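Local coordinates for ORF34P2 (Lactococcus phage p2, PDB 2WKD), which binds single-stranded DNA with nanomolar affinity and without sequence specificity, at residues A8-K13 with K26-P31; A48-F53 with D58-S63. The protein carries 2 engineered substitutions. One frame throughout, in Å; residues are numbered along the deposited sequence.

Interaction 1: A8-K13 with K26-P31; sequences AQANEK and KIISVP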
loop_
_atom_site.group_PDB
_atom_site.type_symbol
_atom_site.label_atom_id
_atom_site.label_comp_id
_atom_site.label_asym_id
_atom_site.label_seq_id
_atom_site.Cartn_x
_atom_site.Cartn_y
_atom_site.Cartn_z
ATOM N N ALA A 8 4.397 -12.051 -2.441
ATOM C CA ALA A 8 5.365 -12.677 -1.549
ATOM C C ALA A 8 5.176 -14.196 -1.548
ATOM O O ALA A 8 4.090 -14.689 -1.879
ATOM C CB ALA A 8 5.196 -12.123 -0.135
ATOM N N GLN A 9 6.226 -14.926 -1.177
ATOM C CA GLN A 9 6.120 -16.366 -1.003
ATOM C C GLN A 9 5.653 -16.665 0.415
ATOM O O GLN A 9 6.179 -16.110 1.375
ATOM C CB GLN A 9 7.448 -17.071 -1.286
ATOM C CG GLN A 9 7.323 -18.610 -1.231
ATOM C CD GLN A 9 8.602 -19.340 -1.589
ATOM O OE1 GLN A 9 9.700 -18.830 -1.406
ATOM N NE2 GLN A 9 8.459 -20.549 -2.103
ATOM N N ALA A 10 4.648 -17.521 0.540
ATOM C CA ALA A 10 4.184 -17.962 1.856
ATOM C C ALA A 10 5.112 -19.056 2.369
ATOM O O ALA A 10 5.157 -20.163 1.825
ATOM C CB ALA A 10 2.749 -18.455 1.781
ATOM N N ASN A 11 5.893 -18.741 3.391
ATOM C CA ASN A 11 6.865 -19.703 3.889
ATOM C C ASN A 11 6.986 -19.674 5.403
ATOM O O ASN A 11 6.242 -18.972 6.093
ATOM C CB ASN A 11 8.234 -19.550 3.191
ATOM C CG ASN A 11 8.856 -18.173 3.398
ATOM O OD1 ASN A 11 8.876 -17.635 4.505
ATOM N ND2 ASN A 11 9.373 -17.602 2.322
ATOM N N GLU A 12 7.918 -20.460 5.914
ATOM C CA GLU A 12 8.065 -20.655 7.348
ATOM C C GLU A 12 8.428 -19.341 8.068
ATOM O O GLU A 12 8.102 -19.160 9.237
ATOM C CB GLU A 12 9.090 -21.776 7.612
ATOM C CG GLU A 12 8.561 -23.233 7.355
ATOM C CD GLU A 12 8.416 -23.666 5.858
ATOM O OE1 GLU A 12 8.561 -22.835 4.916
ATOM O OE2 GLU A 12 8.143 -24.872 5.632
ATOM N N LYS A 13 9.065 -18.421 7.347
ATOM C CA LYS A 13 9.466 -17.116 7.892
ATOM C C LYS A 13 8.338 -16.098 8.043
ATOM O O LYS A 13 8.426 -15.204 8.876
ATOM C CB LYS A 13 10.581 -16.493 7.040
ATOM C CG LYS A 13 11.884 -17.298 7.043
ATOM C CD LYS A 13 12.829 -16.851 5.932
ATOM C CE LYS A 13 14.067 -17.731 5.901
ATOM N NZ LYS A 13 15.062 -17.219 4.925
ATOM N N LYS A 26 -4.198 -20.180 7.666
ATOM C CA LYS A 26 -2.895 -19.581 7.478
ATOM C C LYS A 26 -3.020 -18.071 7.612
ATOM O O LYS A 26 -3.980 -17.463 7.102
ATOM C CB LYS A 26 -2.316 -19.942 6.110
ATOM C CG LYS A 26 -1.777 -21.355 5.989
ATOM C CD LYS A 26 -1.044 -21.514 4.660
ATOM C CE LYS A 26 -0.579 -22.955 4.459
ATOM N NZ LYS A 26 -1.694 -23.949 4.427
ATOM N N ILE A 27 -2.073 -17.466 8.319
ATOM C CA ILE A 27 -1.964 -16.005 8.382
ATOM C C ILE A 27 -0.566 -15.615 7.914
ATOM O O ILE A 27 0.434 -16.109 8.457
ATOM C CB ILE A 27 -2.185 -15.444 9.806
ATOM C CG1 ILE A 27 -3.570 -15.810 10.333
ATOM C CG2 ILE A 27 -1.991 -13.920 9.820
ATOM C CD1 ILE A 27 -3.815 -15.363 11.780
ATOM N N ILE A 28 -0.509 -14.744 6.904
ATOM C CA ILE A 28 0.760 -14.242 6.383
ATOM C C ILE A 28 1.026 -12.835 6.921
ATOM O O ILE A 28 0.091 -12.063 7.157
ATOM C CB ILE A 28 0.797 -14.270 4.821
ATOM C CG1 ILE A 28 2.247 -14.230 4.312
ATOM C CG2 ILE A 28 -0.072 -13.144 4.222
ATOM C CD1 ILE A 28 2.405 -14.412 2.808
ATOM N N SER A 29 2.301 -12.522 7.127
ATOM C CA SER A 29 2.729 -11.206 7.590
ATOM C C SER A 29 3.681 -10.644 6.544
ATOM O O SER A 29 4.726 -11.234 6.270
ATOM C CB SER A 29 3.406 -11.317 8.967
ATOM O OG SER A 29 3.840 -10.040 9.437
ATOM N N VAL A 30 3.290 -9.531 5.929
ATOM C CA VAL A 30 4.049 -8.934 4.807
ATOM C C VAL A 30 4.424 -7.461 5.055
ATOM O O VAL A 30 3.668 -6.737 5.715
ATOM C CB VAL A 30 3.284 -9.070 3.449
ATOM C CG1 VAL A 30 3.139 -10.556 3.053
ATOM C CG2 VAL A 30 1.907 -8.379 3.496
ATOM N N PRO A 31 5.586 -7.011 4.525
ATOM C CA PRO A 31 6.028 -5.611 4.724
ATOM C C PRO A 31 5.161 -4.649 3.903
ATOM O O PRO A 31 4.881 -4.914 2.729
ATOM C CB PRO A 31 7.470 -5.614 4.198
ATOM C CG PRO A 31 7.501 -6.686 3.164
ATOM C CD PRO A 31 6.525 -7.764 3.662
#
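I28 is the first residue of 26-31 to meet 8-13, and A10 receives it. With chi1 at -160° CG1 lies opposite the backbone N, and an extended chi2 carries CD1 outward to the A10 backbone. The methyl settles on A10 from the side of CA as well as CB: I28 CD1 stands 4.1 Å from A10 CA and 4.2 Å from A10 CB. Q9 O, on the last residue of strand 2-9, lies 4.4 Å from I28 CD1, a loose approach. Beyond A10 the chain turns off. N11 OD1 accepts from K13 N at 3.0 Å, closing an Asx turn in which the donor is tilted 21° from the carbonyl plane of the side-chain amide; N14 adds a second tie by bonding N11 N and Q9 O.

No hydrogen bond joins the two segments. Their backbones are 6.8 Å apart between A10 CA and I28 CA, wider than neighbouring strands. In sheet order 2-9 and 25-31 are not adjacent, so the contact is one of side chains meeting across the inside of a curled sheet, consistent with the OB-fold barrel of this family. A10 and I28 are buried there, whereas Q9 turns outward and gives its NE2 to G57 O.

Two residues on, V30 repeats the meeting with A8. A chi1 of -65° puts CG1 opposite the carbonyl carbon, and it faces the A8 methyl, with V30 CG1 4.1 Å from A8 CB. The pair is spaced as loosely as the first, and the CA atoms of A8 and V30 stand 7.5 Å apart. At P31 the partner is another chain: P31 O accepts a hydrogen bond from T2 OG1 of the second subunit.

Interaction 2: A48-F53 with D58-S63; sequences AFMPDF and DTVTVS. Engineered in segment 48-53: M50 (natural residue Leu).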
loop_
_atom_site.group_PDB
_atom_site.type_symbol
_atom_site.label_atom_id
_atom_site.label_comp_id
_atom_site.label_asym_id
_atom_site.label_seq_id
_atom_site.Cartn_x
_atom_site.Cartn_y
_atom_site.Cartn_z
ATOM N N ALA A 48 -2.685 -10.960 6.879
ATOM C CA ALA A 48 -3.890 -11.347 6.138
ATOM C C ALA A 48 -4.134 -12.855 6.234
ATOM O O ALA A 48 -3.185 -13.646 6.217
ATOM C CB ALA A 48 -3.764 -10.937 4.680
ATOM N N PHE A 49 -5.407 -13.240 6.318
ATOM C CA PHE A 49 -5.795 -14.644 6.276
ATOM C C PHE A 49 -5.738 -15.154 4.844
ATOM O O PHE A 49 -6.148 -14.451 3.915
ATOM C CB PHE A 49 -7.202 -14.834 6.854
ATOM C CG PHE A 49 -7.274 -14.680 8.358
ATOM C CD1 PHE A 49 -7.040 -15.771 9.196
ATOM C CD2 PHE A 49 -7.583 -13.455 8.934
ATOM C CE1 PHE A 49 -7.116 -15.636 10.586
ATOM C CE2 PHE A 49 -7.657 -13.316 10.332
ATOM C CZ PHE A 49 -7.423 -14.408 11.152
HETATM N N MSE A 50 -5.212 -16.360 4.669
HETATM C CA MSE A 50 -5.090 -16.998 3.361
HETATM C C MSE A 50 -6.309 -17.880 3.124
HETATM O O MSE A 50 -6.811 -18.502 4.066
HETATM C CB MSE A 50 -3.843 -17.898 3.296
HETATM C CG MSE A 50 -2.534 -17.215 3.601
HETATM SE SE MSE A 50 -1.898 -16.144 2.079
HETATM C CE MSE A 50 -0.067 -16.677 2.173
ATOM N N PRO A 51 -6.780 -17.954 1.861
ATOM C CA PRO A 51 -7.805 -18.936 1.485
ATOM C C PRO A 51 -7.296 -20.368 1.704
ATOM O O PRO A 51 -6.084 -20.599 1.703
ATOM C CB PRO A 51 -8.044 -18.685 -0.015
ATOM C CG PRO A 51 -7.067 -17.647 -0.454
ATOM C CD PRO A 51 -6.436 -17.022 0.768
ATOM N N ASP A 52 -8.214 -21.318 1.866
ATOM C CA ASP A 52 -7.853 -22.698 2.227
ATOM C C ASP A 52 -6.942 -23.383 1.210
ATOM O O ASP A 52 -6.143 -24.217 1.585
ATOM C CB ASP A 52 -9.098 -23.560 2.456
ATOM C CG ASP A 52 -9.895 -23.150 3.697
ATOM O OD1 ASP A 52 -9.390 -22.372 4.541
ATOM O OD2 ASP A 52 -11.050 -23.627 3.827
ATOM N N PHE A 53 -7.054 -23.031 -0.071
ATOM C CA PHE A 53 -6.281 -23.735 -1.108
ATOM C C PHE A 53 -4.780 -23.379 -1.127
ATOM O O PHE A 53 -3.967 -24.134 -1.673
ATOM C CB PHE A 53 -6.895 -23.495 -2.488
ATOM C CG PHE A 53 -6.542 -22.163 -3.078
ATOM C CD1 PHE A 53 -5.441 -22.038 -3.921
ATOM C CD2 PHE A 53 -7.303 -21.031 -2.790
ATOM C CE1 PHE A 53 -5.113 -20.808 -4.464
ATOM C CE2 PHE A 53 -6.982 -19.802 -3.332
ATOM C CZ PHE A 53 -5.887 -19.687 -4.164
ATOM N N ASP A 58 3.712 -21.517 -1.869
ATOM C CA ASP A 58 3.025 -20.758 -2.915
ATOM C C ASP A 58 3.475 -19.299 -2.910
ATOM O O ASP A 58 3.801 -18.747 -1.852
ATOM C CB ASP A 58 1.504 -20.801 -2.710
ATOM C CG ASP A 58 0.887 -22.141 -3.078
ATOM O OD1 ASP A 58 1.610 -23.051 -3.563
ATOM O OD2 ASP A 58 -0.344 -22.276 -2.869
ATOM N N THR A 59 3.479 -18.680 -4.090
ATOM C CA THR A 59 3.625 -17.224 -4.209
ATOM C C THR A 59 2.202 -16.680 -4.329
ATOM O O THR A 59 1.370 -17.251 -5.071
ATOM C CB THR A 59 4.467 -16.821 -5.445
ATOM O OG1 THR A 59 5.735 -17.486 -5.400
ATOM C CG2 THR A 59 4.694 -15.299 -5.519
ATOM N N VAL A 60 1.914 -15.617 -3.566
ATOM C CA VAL A 60 0.588 -15.009 -3.545
ATOM C C VAL A 60 0.641 -13.500 -3.715
ATOM O O VAL A 60 1.648 -12.857 -3.390
ATOM C CB VAL A 60 -0.172 -15.305 -2.223
ATOM C CG1 VAL A 60 -0.492 -16.799 -2.106
ATOM C CG2 VAL A 60 0.629 -14.799 -1.004
ATOM N N THR A 61 -0.455 -12.949 -4.222
ATOM C CA THR A 61 -0.662 -11.516 -4.229
ATOM C C THR A 61 -1.757 -11.174 -3.216
ATOM O O THR A 61 -2.894 -11.624 -3.343
ATOM C CB THR A 61 -0.998 -11.015 -5.649
ATOM O OG1 THR A 61 0.156 -11.194 -6.471
ATOM C CG2 THR A 61 -1.336 -9.549 -5.656
ATOM N N VAL A 62 -1.397 -10.404 -2.197
ATOM C CA VAL A 62 -2.373 -9.902 -1.226
ATOM C C VAL A 62 -2.673 -8.419 -1.466
ATOM O O VAL A 62 -1.764 -7.572 -1.423
ATOM C CB VAL A 62 -1.901 -10.121 0.204
ATOM C CG1 VAL A 62 -2.981 -9.655 1.181
ATOM C CG2 VAL A 62 -1.569 -11.608 0.423
ATOM N N SER A 63 -3.952 -8.120 -1.721
ATOM C CA SER A 63 -4.380 -6.778 -2.074
ATOM C C SER A 63 -5.631 -6.338 -1.310
ATOM O O SER A 63 -6.655 -7.011 -1.337
ATOM C CB SER A 63 -4.629 -6.680 -3.579
ATOM O OG SER A 63 -4.834 -5.336 -3.988
HETATM O O HOH W 1 -2.062 -23.903 -3.613
#
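A48 and V62 form one close pair in this contact, M50 and V60 the other. V62 has CG1 opposite its own backbone N (chi1 -177°), which directs that branch at the small side chain facing it: A48 CB is 3.8 Å from V62 CG1. M50, an engineered selenomethionine where the natural residue is Leu, arrives differently. Its chain is bent at chi2 (-77°) and again at chi3, and this folding swings the terminal methyl to strand 59-68. There M50 CE meets V60 CG2 tip to tip at 3.8 Å, the branch of V60 that sits between backbone N and carbonyl carbon. All four residues are buried, and no hydrogen bond spans the segments.

The strands carrying these residues are not neighbours. Strand 77-87 lies between 45-49 and 59-68 in sheet order, and V62 also touches F79 on it. The apolar pairs meet across this intervening strand, consistent with the core of an OB-fold barrel. The backbones separate toward the other end: A48 CA and V62 CA are 7.7 Å apart, F53 CA and D58 CA 9.9 Å.

That wider end is polar and partly open to solvent. F53 O and the D58 carboxylate do not touch directly; one water bridges them, donating to F53 O at 2.7 Å and to D58 OD2 at 2.5 Å. The second distance is short and should not be read as unusual strength. OD2 also accepts from Q55 N, in the turn joining the segments, while K86 NZ makes only a long, weak ion pair with it. Such donors probably stabilise the charged form of D58. The exposed F53 ring passes by at a distance, its CD1 5.2 Å from D58 OD2. The F53 side chain lies against K86, and the residue also touches a crystal neighbour.

How the interactions relate
Interactions 1 and 2 have centres 9 Å apart, and both join strands of one six-stranded sheet that are not neighbours in it, consistent with the closed barrel of an OB fold. Along the chain they are in series: 8-13 with 26-31 closes before 48-53 with 58-63 opens. Strands 2-9 and 59-68 are antiparallel neighbours, joined by probable hydrogen bonds from A10 N to D58 O (2.8 Å) and from V60 N to A8 O (2.9 Å); strands 25-31 and 45-49 are likewise paired. The engineered M50 links the two packing groups, its CE 3.4 Å from both A10 CB and I28 CD1. In this variant the two groups of side chains are continuous through M50.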